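Aerobactin synthase IucC (Klebsiella pneumoniae, PDB 6CN7) probably catalyses the ATP-dependent joining of a second N-acetyl-N-hydroxylysine to N-citryl-N-acetyl-N-hydroxylysine, which completes the siderophore aerobactin. Local coordinates at residues W8-R13 with Q110-R115; A17-E22 with V74-L79; Q27-E32 with I41-A46; G37-N42 with A52-W57; P85-S90 with N546-T551. The protein carries 5 engineered substitutions. All blocks are in the same frame, centred on the assembly; numbering follows the deposited sequence.

Contact 1: W8-R13 with Q110-R115; sequences WDFVNR and QLLKAR
Leu112 packs against Phe10 and Val11 where helix 4-25 meets the last turns of helix 91-114, a small helix-helix contact made by side chains alone. From its CA the Leu112 side chain heads for helix 4-25. CB and CG, with CG trans to the backbone N (chi1 -171°), carry the fork outward, and the two methyls do the touching. CD1 lies against the CD2-CE2 side of the Phe10 ring, 4.1 Å from Phe10 CE2. CD2 drops between the two partners, 4.0 Å from Phe10 CD2 and equally far from Val11 CG2. The ring is met obliquely, while Val11 and Leu112 run past each other in opposite directions. Val11 also reaches Leu105, Asp108 and Leu109 one and two turns back on helix 91-114, which continues the interface. Away from this apolar side, helix 4-25 carries its own polar links: Arg13 NE forms a salt bridge with Asp9 OD2, approached on its syn side. Trp8 O accepts Asn12 N and Asn12 ND2 from opposite faces of its plane; the ND2 bond is nearly straight, and ND2 also stands 3.1 Å above the centre of the Trp8 indole.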
# COMPACT_ATOMS: atom_id res chain seq x y z
N TRP A 8 13.51 24.34 -6.88
CA TRP A 8 12.98 23.47 -7.92
C TRP A 8 13.81 23.55 -9.19
O TRP A 8 14.02 22.55 -9.88
CB TRP A 8 11.52 23.83 -8.20
CG TRP A 8 10.88 22.99 -9.26
CD1 TRP A 8 10.47 23.41 -10.49
CD2 TRP A 8 10.56 21.60 -9.18
NE1 TRP A 8 9.92 22.36 -11.19
CE2 TRP A 8 9.97 21.24 -10.40
CE3 TRP A 8 10.73 20.62 -8.20
CZ2 TRP A 8 9.54 19.94 -10.67
CZ3 TRP A 8 10.30 19.33 -8.46
CH2 TRP A 8 9.72 19.00 -9.69
N ASP A 9 14.31 24.75 -9.52
CA ASP A 9 15.13 24.89 -10.72
C ASP A 9 16.52 24.31 -10.50
O ASP A 9 17.08 23.68 -11.41
CB ASP A 9 15.23 26.36 -11.12
CG ASP A 9 16.17 26.58 -12.29
OD1 ASP A 9 15.82 26.16 -13.42
OD2 ASP A 9 17.25 27.15 -12.09
N PHE A 10 17.09 24.51 -9.32
CA PHE A 10 18.42 23.96 -9.04
C PHE A 10 18.41 22.44 -9.10
O PHE A 10 19.32 21.83 -9.66
CB PHE A 10 18.91 24.44 -7.67
CG PHE A 10 20.25 23.89 -7.28
CD1 PHE A 10 21.42 24.49 -7.72
CD2 PHE A 10 20.34 22.77 -6.47
CE1 PHE A 10 22.65 23.99 -7.36
CE2 PHE A 10 21.58 22.26 -6.10
CZ PHE A 10 22.73 22.87 -6.55
N VAL A 11 17.38 21.82 -8.53
CA VAL A 11 17.34 20.36 -8.48
C VAL A 11 17.10 19.79 -9.88
O VAL A 11 17.64 18.73 -10.22
CB VAL A 11 16.27 19.89 -7.48
CG1 VAL A 11 16.15 18.38 -7.49
CG2 VAL A 11 16.63 20.36 -6.08
N ASN A 12 16.29 20.47 -10.69
CA ASN A 12 16.06 20.00 -12.05
C ASN A 12 17.32 20.15 -12.91
O ASN A 12 17.63 19.28 -13.72
CB ASN A 12 14.89 20.75 -12.68
CG ASN A 12 13.57 20.03 -12.50
OD1 ASN A 12 13.24 19.11 -13.25
ND2 ASN A 12 12.81 20.45 -11.50
N ARG A 13 18.04 21.26 -12.74
CA ARG A 13 19.27 21.46 -13.50
C ARG A 13 20.32 20.42 -13.14
O ARG A 13 20.97 19.83 -14.01
CB ARG A 13 19.82 22.87 -13.27
CG ARG A 13 19.02 23.94 -13.99
CD ARG A 13 19.66 25.31 -13.87
NE ARG A 13 18.86 26.31 -14.58
CZ ARG A 13 19.05 26.66 -15.86
NH1 ARG A 13 20.01 26.10 -16.58
NH2 ARG A 13 18.26 27.57 -16.41
N GLN A 110 14.66 17.45 -0.41
CA GLN A 110 14.88 17.26 1.02
C GLN A 110 16.34 17.48 1.38
O GLN A 110 16.65 18.18 2.36
CB GLN A 110 14.43 15.85 1.43
CG GLN A 110 14.56 15.58 2.92
CD GLN A 110 13.70 16.52 3.75
OE1 GLN A 110 12.62 16.93 3.32
NE2 GLN A 110 14.19 16.87 4.93
N LEU A 111 17.26 16.89 0.61
CA LEU A 111 18.68 17.04 0.91
C LEU A 111 19.10 18.50 0.80
O LEU A 111 19.91 18.98 1.60
CB LEU A 111 19.50 16.17 -0.05
CG LEU A 111 19.28 14.66 0.08
CD1 LEU A 111 20.01 13.91 -1.01
CD2 LEU A 111 19.71 14.17 1.45
N LEU A 112 18.55 19.23 -0.17
CA LEU A 112 18.87 20.64 -0.32
C LEU A 112 18.42 21.43 0.91
O LEU A 112 19.15 22.29 1.41
CB LEU A 112 18.22 21.19 -1.59
CG LEU A 112 18.60 22.60 -2.04
CD1 LEU A 112 20.10 22.72 -2.29
CD2 LEU A 112 17.83 22.95 -3.30
N LYS A 113 17.21 21.15 1.40
CA LYS A 113 16.71 21.84 2.59
C LYS A 113 17.51 21.45 3.83
O LYS A 113 17.86 22.32 4.65
CB LYS A 113 15.23 21.53 2.79
N ALA A 114 17.83 20.17 3.99
CA ALA A 114 18.49 19.70 5.20
C ALA A 114 19.97 20.07 5.25
O ALA A 114 20.55 20.11 6.34
CB ALA A 114 18.35 18.18 5.32
N ARG A 115 20.59 20.35 4.10
CA ARG A 115 22.01 20.66 4.04
C ARG A 115 22.28 22.15 3.87
O ARG A 115 23.42 22.53 3.58
CB ARG A 115 22.66 19.86 2.90
CG ARG A 115 22.74 18.37 3.19
CD ARG A 115 23.10 17.56 1.95
NE ARG A 115 24.38 17.95 1.39
CZ ARG A 115 25.08 17.20 0.53
NH1 ARG A 115 26.24 17.65 0.07
NH2 ARG A 115 24.63 16.01 0.15

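Contact 2: A17-E22 with V74-L79; sequences AKMLAE and VLAQTL
Met19 CG stands beside its own backbone N (chi1 -65°) and Leu79 CG beside its carbonyl carbon (chi1 174°); together with CB bonds directed at the other helix, these torsions bring the ends of the two side chains together. The Met19 chain runs out extended and bends at its last torsion (chi3 67°), which turns the methyl back onto Leu79. The two side chains approach tip to tip. Leu79 CD2 is the centre of the contact, 3.5 Å from Met19 CE, 3.8 Å from Met19 SD and 3.7 Å from Met19 CB, tucked into the bend of the thioether chain. The other methyl of Leu79, CD1, lies 4.0 Å from CD2 of Leu20, which comes in at a slant. Nearer the start of helix 76-87, the sulfur also rests 4.3 Å from Ala76 CB. This is where helix 4-25 packs on the first turns of helix 76-87. Asn12 OD1, earlier on helix 4-25, accepts a hydrogen bond from Ala76 N in the opening turn. All four touching residues are buried and no polar group bonds across, so hydrophobic burial and dispersion hold this interface rather than directional bonds.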
# COMPACT_ATOMS: atom_id res chain seq x y z
N ALA A 17 21.79 17.65 -15.83
CA ALA A 17 23.22 17.55 -16.07
C ALA A 17 23.73 16.15 -15.76
O ALA A 17 24.56 15.60 -16.50
CB ALA A 17 23.97 18.60 -15.24
N LYS A 18 23.25 15.55 -14.66
CA LYS A 18 23.65 14.19 -14.34
C LYS A 18 23.21 13.22 -15.42
O LYS A 18 23.98 12.34 -15.83
CB LYS A 18 23.08 13.78 -12.98
CG LYS A 18 23.49 12.39 -12.53
CD LYS A 18 22.85 12.01 -11.20
CE LYS A 18 23.16 10.56 -10.85
NZ LYS A 18 22.57 10.14 -9.55
N MET A 19 21.98 13.37 -15.91
CA MET A 19 21.47 12.48 -16.96
C MET A 19 22.28 12.63 -18.24
O MET A 19 22.73 11.64 -18.82
CB MET A 19 19.99 12.77 -17.22
CG MET A 19 19.07 12.46 -16.05
SD MET A 19 17.40 13.11 -16.27
CE MET A 19 16.82 12.12 -17.65
N LEU A 20 22.46 13.86 -18.71
CA LEU A 20 23.18 14.08 -19.96
C LEU A 20 24.60 13.55 -19.88
O LEU A 20 25.09 12.88 -20.80
CB LEU A 20 23.19 15.57 -20.31
CG LEU A 20 21.87 16.24 -20.70
CD1 LEU A 20 22.08 17.73 -20.89
CD2 LEU A 20 21.29 15.63 -21.97
N ALA A 21 25.30 13.84 -18.77
CA ALA A 21 26.70 13.47 -18.67
C ALA A 21 26.88 11.96 -18.64
O ALA A 21 27.79 11.43 -19.30
CB ALA A 21 27.31 14.10 -17.42
N GLU A 22 26.04 11.24 -17.90
CA GLU A 22 26.21 9.80 -17.78
C GLU A 22 25.78 9.09 -19.06
O GLU A 22 26.44 8.15 -19.51
CB GLU A 22 25.43 9.27 -16.58
CG GLU A 22 25.75 7.82 -16.20
CD GLU A 22 27.16 7.65 -15.67
OE1 GLU A 22 27.71 8.62 -15.12
OE2 GLU A 22 27.72 6.54 -15.81
N VAL A 74 14.31 24.30 -18.20
CA VAL A 74 15.18 23.14 -17.99
C VAL A 74 14.54 22.26 -16.93
O VAL A 74 14.57 22.57 -15.74
CB VAL A 74 16.59 23.57 -17.59
CG1 VAL A 74 17.49 22.36 -17.38
CG2 VAL A 74 17.18 24.49 -18.65
N LEU A 75 13.95 21.14 -17.36
CA LEU A 75 13.28 20.21 -16.46
C LEU A 75 13.68 18.79 -16.81
O LEU A 75 13.79 18.43 -17.99
CB LEU A 75 11.76 20.36 -16.55
CG LEU A 75 11.22 21.75 -16.21
CD1 LEU A 75 9.74 21.85 -16.55
CD2 LEU A 75 11.46 22.08 -14.74
N ALA A 76 13.89 17.97 -15.78
CA ALA A 76 14.21 16.56 -16.01
C ALA A 76 13.06 15.85 -16.73
O ALA A 76 13.30 15.01 -17.60
CB ALA A 76 14.51 15.87 -14.68
N GLN A 77 11.82 16.19 -16.37
CA GLN A 77 10.67 15.60 -17.04
C GLN A 77 10.74 15.82 -18.55
O GLN A 77 10.47 14.91 -19.33
CB GLN A 77 9.39 16.19 -16.47
CG GLN A 77 8.12 15.62 -17.07
CD GLN A 77 7.34 16.63 -17.86
OE1 GLN A 77 7.90 17.42 -18.61
NE2 GLN A 77 6.02 16.63 -17.70
N THR A 78 11.12 17.03 -18.97
CA THR A 78 11.23 17.32 -20.40
C THR A 78 12.27 16.42 -21.06
O THR A 78 12.03 15.86 -22.13
CB THR A 78 11.58 18.79 -20.60
OG1 THR A 78 10.66 19.62 -19.88
CG2 THR A 78 11.52 19.16 -22.08
N LEU A 79 13.44 16.28 -20.43
CA LEU A 79 14.49 15.45 -21.00
C LEU A 79 14.04 13.99 -21.10
O LEU A 79 14.30 13.33 -22.11
CB LEU A 79 15.76 15.55 -20.16
CG LEU A 79 16.90 14.61 -20.56
CD1 LEU A 79 17.34 14.86 -22.00
CD2 LEU A 79 18.07 14.76 -19.61

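Contact 3: Q27-E32 with I41-A46; sequences QVFHAE and INLPGA
The backbones of Ala31 and Ile41 come to 4.6 Å between CA atoms, where a connection that leaves helix 4-25 through a Schellman motif at Gln27 and is extended from Phe29 onward runs into strand 32-33 beside the antiparallel strand 38-43. This is one margin of a four-stranded sheet, and a backbone bond between Glu32 and Cys40 begins the strand pairing. Phe29 CG sits between the backbone N and the carbonyl carbon (chi1 38°), which stands the ring up against Ile41 and Leu43. Ile41 CG2 lies over one ring face, displaced toward the rim, in a CH-pi contact 3.9 Å from the centroid of the Phe29 ring; the two side chains cross at about a right angle. Leu43 CD2 comes in obliquely at the CD2-CE2 bond of the ring, from the same side of its plane as Ile41 CG2, 3.4 Å from Phe29 CD2. The remaining branch of Ile41 turns to the strand margin, with CG1 3.5 Å from Ala31 CB. Beyond Leu43 comes a type II turn through Pro44 and Gly45; Leu43 N donates to Ala46 O at 2.9 Å, while the turn's own bond, Ala46 N to Leu43 O, is weak. On the exposed side, Asn42 OD1 is bonded by Gln47 NE2, while Asn42 ND2 approaches Glu32 OE2 to 3.6 Å without a hydrogen bond, the amide and carboxylate planes 76° apart.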
# COMPACT_ATOMS: atom_id res chain seq x y z
N GLN A 27 27.58 6.48 -24.13
CA GLN A 27 27.53 6.52 -25.59
C GLN A 27 26.12 6.38 -26.14
O GLN A 27 25.95 6.05 -27.32
CB GLN A 27 28.45 5.47 -26.21
CG GLN A 27 29.93 5.73 -25.98
CD GLN A 27 30.82 4.73 -26.67
OE1 GLN A 27 30.46 3.56 -26.83
NE2 GLN A 27 31.99 5.18 -27.10
N VAL A 28 25.09 6.62 -25.32
CA VAL A 28 23.74 6.74 -25.85
C VAL A 28 23.68 7.84 -26.89
O VAL A 28 22.94 7.74 -27.88
CB VAL A 28 22.74 6.98 -24.70
CG1 VAL A 28 21.33 7.24 -25.24
CG2 VAL A 28 22.74 5.79 -23.75
N PHE A 29 24.45 8.91 -26.69
CA PHE A 29 24.64 9.95 -27.69
C PHE A 29 26.01 10.57 -27.44
O PHE A 29 26.64 10.34 -26.41
CB PHE A 29 23.52 10.99 -27.64
CG PHE A 29 23.05 11.33 -26.25
CD1 PHE A 29 23.90 11.96 -25.35
CD2 PHE A 29 21.76 11.02 -25.84
CE1 PHE A 29 23.47 12.27 -24.08
CE2 PHE A 29 21.33 11.33 -24.57
CZ PHE A 29 22.19 11.95 -23.68
N HIS A 30 26.47 11.37 -28.41
CA HIS A 30 27.81 11.94 -28.37
C HIS A 30 27.73 13.46 -28.41
O HIS A 30 27.11 14.04 -29.31
CB HIS A 30 28.65 11.43 -29.55
CG HIS A 30 28.92 9.96 -29.50
ND1 HIS A 30 28.00 9.02 -29.93
CD2 HIS A 30 30.00 9.26 -29.08
CE1 HIS A 30 28.50 7.81 -29.77
NE2 HIS A 30 29.71 7.93 -29.26
N ALA A 31 28.36 14.10 -27.44
CA ALA A 31 28.38 15.56 -27.37
C ALA A 31 29.38 16.11 -28.38
O ALA A 31 30.52 15.64 -28.46
CB ALA A 31 28.75 16.03 -25.96
N GLU A 32 28.95 17.10 -29.15
CA GLU A 32 29.81 17.77 -30.11
C GLU A 32 30.41 19.01 -29.48
O GLU A 32 29.70 19.80 -28.83
CB GLU A 32 29.04 18.14 -31.37
CG GLU A 32 28.54 16.94 -32.14
CD GLU A 32 27.84 17.31 -33.43
OE1 GLU A 32 28.43 18.05 -34.23
OE2 GLU A 32 26.69 16.85 -33.63
N ILE A 41 24.53 18.72 -27.16
CA ILE A 41 24.09 17.34 -27.34
C ILE A 41 22.77 17.39 -28.09
O ILE A 41 21.82 18.04 -27.64
CB ILE A 41 23.93 16.59 -26.01
CG1 ILE A 41 25.31 16.37 -25.37
CG2 ILE A 41 23.23 15.25 -26.21
CD1 ILE A 41 25.26 15.85 -23.94
N ASN A 42 22.70 16.71 -29.23
CA ASN A 42 21.54 16.77 -30.10
C ASN A 42 20.67 15.53 -29.91
O ASN A 42 21.17 14.40 -29.96
CB ASN A 42 21.97 16.88 -31.57
CG ASN A 42 22.62 18.22 -31.88
OD1 ASN A 42 22.39 19.21 -31.19
ND2 ASN A 42 23.42 18.26 -32.94
N LEU A 43 19.39 15.76 -29.67
CA LEU A 43 18.39 14.70 -29.63
C LEU A 43 17.36 14.97 -30.71
O LEU A 43 17.34 16.07 -31.28
CB LEU A 43 17.73 14.63 -28.26
CG LEU A 43 18.67 14.39 -27.08
CD1 LEU A 43 17.92 14.54 -25.76
CD2 LEU A 43 19.30 13.01 -27.17
N PRO A 44 16.49 14.01 -31.02
CA PRO A 44 15.36 14.32 -31.91
C PRO A 44 14.48 15.40 -31.29
O PRO A 44 13.98 15.25 -30.17
CB PRO A 44 14.62 12.98 -32.02
CG PRO A 44 15.63 11.95 -31.65
CD PRO A 44 16.53 12.59 -30.64
N GLY A 45 14.31 16.50 -32.02
CA GLY A 45 13.43 17.55 -31.57
C GLY A 45 13.92 18.38 -30.41
O GLY A 45 13.11 19.08 -29.78
N ALA A 46 15.21 18.34 -30.08
CA ALA A 46 15.73 19.20 -29.04
C ALA A 46 17.25 19.20 -29.09
O ALA A 46 17.87 18.21 -29.49
CB ALA A 46 15.25 18.76 -27.65

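Contact 4: G37-N42 with A52-W57; sequences GRYCIN and AERGIW
The open end of a beta hairpin, built from strands 38-43 and 46-54, is joined here by one backbone hydrogen bond and the ring of Tyr39. Ala52 N donates to Gly37 O at 3.0 Å with an N-H...O angle of 157°. Gly37 stands just ahead of its strand in a left-handed conformation, a shape glycine adopts easily. Tyr39 leans from its strand over toward Ala52. Its CG lies beside the backbone N (chi1 -68°), and this aims the CD1-CE1 edge across the hairpin: Tyr39 CE1 is 3.3 Å from Ala52 O, which lies close to the ring plane, so the carbonyl faces the ring's C-H rim. Tyr39 CD1 also packs on Ala52 CB at 3.9 Å. In the antiparallel pairing, Tyr39 bonds through its backbone with Phe50 and Ile41 with Trp48, so Gly37 opposite Ala52 continues the same register, two residues farther from the turn. The ring thus bridges diagonally, and its hydroxyl end goes on to Arg54, where Tyr39 OH lies 4.3 Å from Arg54 CB. The Arg54 side chain folds back through its third torsion (chi3 -73°), and NH2 comes near the Tyr39 ring at a slant. That guanidinium is anchored outside the hairpin: NH2 makes a salt bridge with Glu24 OE2 on helix 4-25, and NH1 bonds Gly58 O.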
# COMPACT_ATOMS: atom_id res chain seq x y z
N GLY A 37 35.18 25.40 -24.32
CA GLY A 37 34.57 24.66 -23.23
C GLY A 37 33.06 24.60 -23.33
O GLY A 37 32.38 24.32 -22.33
N ARG A 38 32.51 24.87 -24.51
CA ARG A 38 31.08 24.79 -24.76
C ARG A 38 30.80 23.52 -25.56
O ARG A 38 31.55 23.15 -26.46
CB ARG A 38 30.59 26.01 -25.53
N TYR A 39 29.70 22.86 -25.21
CA TYR A 39 29.28 21.64 -25.88
C TYR A 39 27.80 21.73 -26.20
O TYR A 39 27.06 22.54 -25.63
CB TYR A 39 29.52 20.39 -25.01
CG TYR A 39 30.98 20.06 -24.79
CD1 TYR A 39 31.71 20.68 -23.79
CD2 TYR A 39 31.61 19.11 -25.57
CE1 TYR A 39 33.04 20.37 -23.57
CE2 TYR A 39 32.94 18.79 -25.37
CZ TYR A 39 33.65 19.42 -24.37
OH TYR A 39 34.98 19.11 -24.16
N CYS A 40 27.37 20.88 -27.13
CA CYS A 40 25.97 20.64 -27.38
C CYS A 40 25.73 19.15 -27.53
O CYS A 40 26.62 18.40 -27.96
CB CYS A 40 25.48 21.37 -28.64
SG CYS A 40 26.18 20.77 -30.20
N ILE A 41 24.53 18.72 -27.16
CA ILE A 41 24.09 17.34 -27.34
C ILE A 41 22.77 17.39 -28.09
O ILE A 41 21.82 18.04 -27.64
CB ILE A 41 23.93 16.59 -26.01
CG1 ILE A 41 25.31 16.37 -25.37
CG2 ILE A 41 23.23 15.25 -26.21
CD1 ILE A 41 25.26 15.85 -23.94
N ASN A 42 22.70 16.71 -29.23
CA ASN A 42 21.54 16.77 -30.10
C ASN A 42 20.67 15.53 -29.91
O ASN A 42 21.17 14.40 -29.96
CB ASN A 42 21.97 16.88 -31.57
CG ASN A 42 22.62 18.22 -31.88
OD1 ASN A 42 22.39 19.21 -31.19
ND2 ASN A 42 23.42 18.26 -32.94
N ALA A 52 31.18 22.57 -20.26
CA ALA A 52 31.62 21.38 -19.57
C ALA A 52 33.11 21.18 -19.81
O ALA A 52 33.70 21.77 -20.71
CB ALA A 52 30.84 20.14 -20.04
N GLU A 53 33.69 20.33 -18.97
CA GLU A 53 35.07 19.89 -19.10
C GLU A 53 35.07 18.37 -19.05
O GLU A 53 34.43 17.78 -18.17
CB GLU A 53 35.94 20.48 -17.98
CG GLU A 53 37.40 20.05 -18.02
CD GLU A 53 38.20 20.64 -16.87
OE1 GLU A 53 37.65 21.47 -16.12
OE2 GLU A 53 39.38 20.26 -16.72
N ARG A 54 35.77 17.74 -19.98
CA ARG A 54 35.78 16.29 -20.08
C ARG A 54 36.95 15.74 -19.28
O ARG A 54 38.11 16.10 -19.54
CB ARG A 54 35.85 15.83 -21.54
CG ARG A 54 35.52 14.36 -21.72
CD ARG A 54 35.61 13.91 -23.18
NE ARG A 54 34.51 14.41 -24.00
CZ ARG A 54 33.28 13.90 -24.02
NH1 ARG A 54 32.97 12.88 -23.24
NH2 ARG A 54 32.36 14.43 -24.82
N GLY A 55 36.65 14.89 -18.30
CA GLY A 55 37.67 14.35 -17.42
C GLY A 55 38.43 13.19 -18.04
O GLY A 55 38.23 12.81 -19.20
N ILE A 56 39.32 12.61 -17.23
CA ILE A 56 40.24 11.60 -17.73
C ILE A 56 39.53 10.30 -18.11
O ILE A 56 40.08 9.50 -18.86
CB ILE A 56 41.35 11.32 -16.70
CG1 ILE A 56 42.45 10.46 -17.32
CG2 ILE A 56 40.78 10.64 -15.46
CD1 ILE A 56 43.72 10.40 -16.49
N TRP A 57 38.32 10.07 -17.59
CA TRP A 57 37.57 8.88 -17.95
C TRP A 57 36.79 9.03 -19.25
O TRP A 57 36.25 8.04 -19.74
CB TRP A 57 36.61 8.51 -16.82
CG TRP A 57 37.30 7.99 -15.61
CD1 TRP A 57 37.63 8.69 -14.49
CD2 TRP A 57 37.75 6.65 -15.39
NE1 TRP A 57 38.27 7.87 -13.59
CE2 TRP A 57 38.35 6.61 -14.12
CE3 TRP A 57 37.71 5.48 -16.15
CZ2 TRP A 57 38.90 5.45 -13.59
CZ3 TRP A 57 38.26 4.33 -15.63
CH2 TRP A 57 38.84 4.32 -14.36

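Contact 5: P85-S90 with N546-T551; sequences PVLSMS and NPVKLT
Leu87 overlaps Val548 with its CD2 methyl, which lies 3.9 Å from Val548 CG2 and 4.0 Å from Val548 CB. The two side chains cross at about a right angle, so one leucine methyl rests on the shoulder of the valine. Val548 presents that methyl because its CG2 stands beside the backbone N. The second branch of Leu87 goes to Leu550, two residues on: Leu87 CD1 is 4.3 Å from Leu550 CD1, a looser touch. Met89 approaches the same leucine methyl, its CE 4.0 Å from Leu550 CD1. The thioether chain of Met89 bends at its last torsion (chi3 96°) to bring CE there, and it meets Leu550 obliquely. Val548 and Leu550 both point their CB at segment 85-90. On that segment Leu87 and Met89 flank Ser88, whose positive phi marks a Schellman motif at the end of the helix. Leu87, before the helix end, and Met89, after it, both add to the apolar patch. No hydrogen bond crosses between the two segments. Segment 546-551, which comes from the part of the chain matched to the FhuF-like family, thereby rests on the amino-terminal part of the protein. It is fixed there by further links: Leu550 bonds through its backbone with Phe143, and Thr551 OG1 bonds Asp100 OD2 of helix 91-114. Met89 and Leu550 both also touch His97, so the patch lies where helix 76-87 ends and helix 91-114 begins, with Val28 of the loop before strand 32-33 packed against Leu87.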
# COMPACT_ATOMS: atom_id res chain seq x y z
N PRO A 85 12.07 8.24 -27.69
CA PRO A 85 12.50 7.63 -28.95
C PRO A 85 13.91 7.07 -28.88
O PRO A 85 14.19 6.01 -29.46
CB PRO A 85 12.41 8.78 -29.97
CG PRO A 85 11.67 9.89 -29.26
CD PRO A 85 11.94 9.70 -27.81
N VAL A 86 14.81 7.75 -28.17
CA VAL A 86 16.20 7.32 -28.10
C VAL A 86 16.30 5.93 -27.50
O VAL A 86 17.02 5.06 -28.00
CB VAL A 86 17.04 8.34 -27.30
CG1 VAL A 86 18.49 7.90 -27.21
CG2 VAL A 86 16.94 9.73 -27.94
N LEU A 87 15.57 5.69 -26.41
CA LEU A 87 15.64 4.43 -25.69
C LEU A 87 14.50 3.48 -26.02
O LEU A 87 14.46 2.37 -25.49
CB LEU A 87 15.67 4.70 -24.18
CG LEU A 87 16.86 5.54 -23.69
CD1 LEU A 87 16.75 5.83 -22.19
CD2 LEU A 87 18.18 4.85 -24.00
N SER A 88 13.57 3.89 -26.88
CA SER A 88 12.49 3.03 -27.34
C SER A 88 11.65 2.53 -26.16
O SER A 88 11.50 1.33 -25.93
CB SER A 88 13.05 1.85 -28.15
OG SER A 88 13.90 2.31 -29.19
N MET A 89 11.09 3.48 -25.43
CA MET A 89 10.31 3.19 -24.24
C MET A 89 8.82 3.19 -24.57
O MET A 89 8.36 4.01 -25.38
CB MET A 89 10.59 4.21 -23.13
CG MET A 89 11.98 4.83 -23.19
SD MET A 89 12.30 5.99 -21.84
CE MET A 89 13.13 4.92 -20.68
N SER A 90 8.08 2.28 -23.95
CA SER A 90 6.63 2.29 -24.05
C SER A 90 6.05 3.40 -23.18
O SER A 90 6.72 3.95 -22.31
CB SER A 90 6.06 0.93 -23.62
OG SER A 90 6.45 0.62 -22.30
N ASN A 546 22.99 -2.97 -23.10
CA ASN A 546 21.77 -3.74 -22.88
C ASN A 546 20.84 -2.91 -22.01
O ASN A 546 21.32 -2.01 -21.30
CB ASN A 546 22.10 -5.09 -22.23
N PRO A 547 19.52 -3.20 -21.98
CA PRO A 547 18.53 -2.17 -21.63
C PRO A 547 19.05 -1.12 -20.66
O PRO A 547 19.34 -1.42 -19.50
CB PRO A 547 17.37 -2.97 -21.01
CG PRO A 547 17.93 -4.33 -20.73
CD PRO A 547 18.96 -4.55 -21.78
N VAL A 548 19.19 0.12 -21.15
CA VAL A 548 19.79 1.19 -20.36
C VAL A 548 19.03 1.33 -19.05
O VAL A 548 17.81 1.57 -19.04
CB VAL A 548 19.81 2.50 -21.15
CG1 VAL A 548 20.32 3.65 -20.30
CG2 VAL A 548 20.66 2.35 -22.41
N LYS A 549 19.74 1.17 -17.94
CA LYS A 549 19.14 1.25 -16.61
C LYS A 549 19.21 2.69 -16.11
O LYS A 549 20.31 3.26 -15.99
CB LYS A 549 19.84 0.31 -15.64
N LEU A 550 18.05 3.28 -15.82
CA LEU A 550 17.98 4.64 -15.30
C LEU A 550 17.74 4.69 -13.79
O LEU A 550 17.79 5.78 -13.22
CB LEU A 550 16.87 5.42 -16.01
CG LEU A 550 17.04 5.67 -17.51
CD1 LEU A 550 15.82 6.37 -18.07
CD2 LEU A 550 18.29 6.49 -17.79
N THR A 551 17.48 3.55 -13.15
CA THR A 551 17.15 3.52 -11.73
C THR A 551 17.97 2.44 -11.03
O THR A 551 18.40 1.46 -11.65
CB THR A 551 15.65 3.25 -11.52
OG1 THR A 551 14.89 4.08 -12.39
CG2 THR A 551 15.25 3.53 -10.08

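Contacts 1 and 2 lie along helix 4-25, their centres 15 Å apart, and join it to helices 91-114 and 76-87 respectively; they also touch directly, through Asn12 and the start of helix 76-87. Contacts 3 and 4 belong to the small antiparallel sheet that follows that helix in sequence. They share Ile41 and Asn42, and both are nested within the loop closed by contact 2, itself inside that of contact 1. Leu20 and Leu79 of contact 2 touch the side chains of contact 3, so the sheet packs on the helices. Contact 5, at the far end of helix 76-87, brings in a late loop 456 residues away and ties this amino-terminal unit to the carboxy-terminal region.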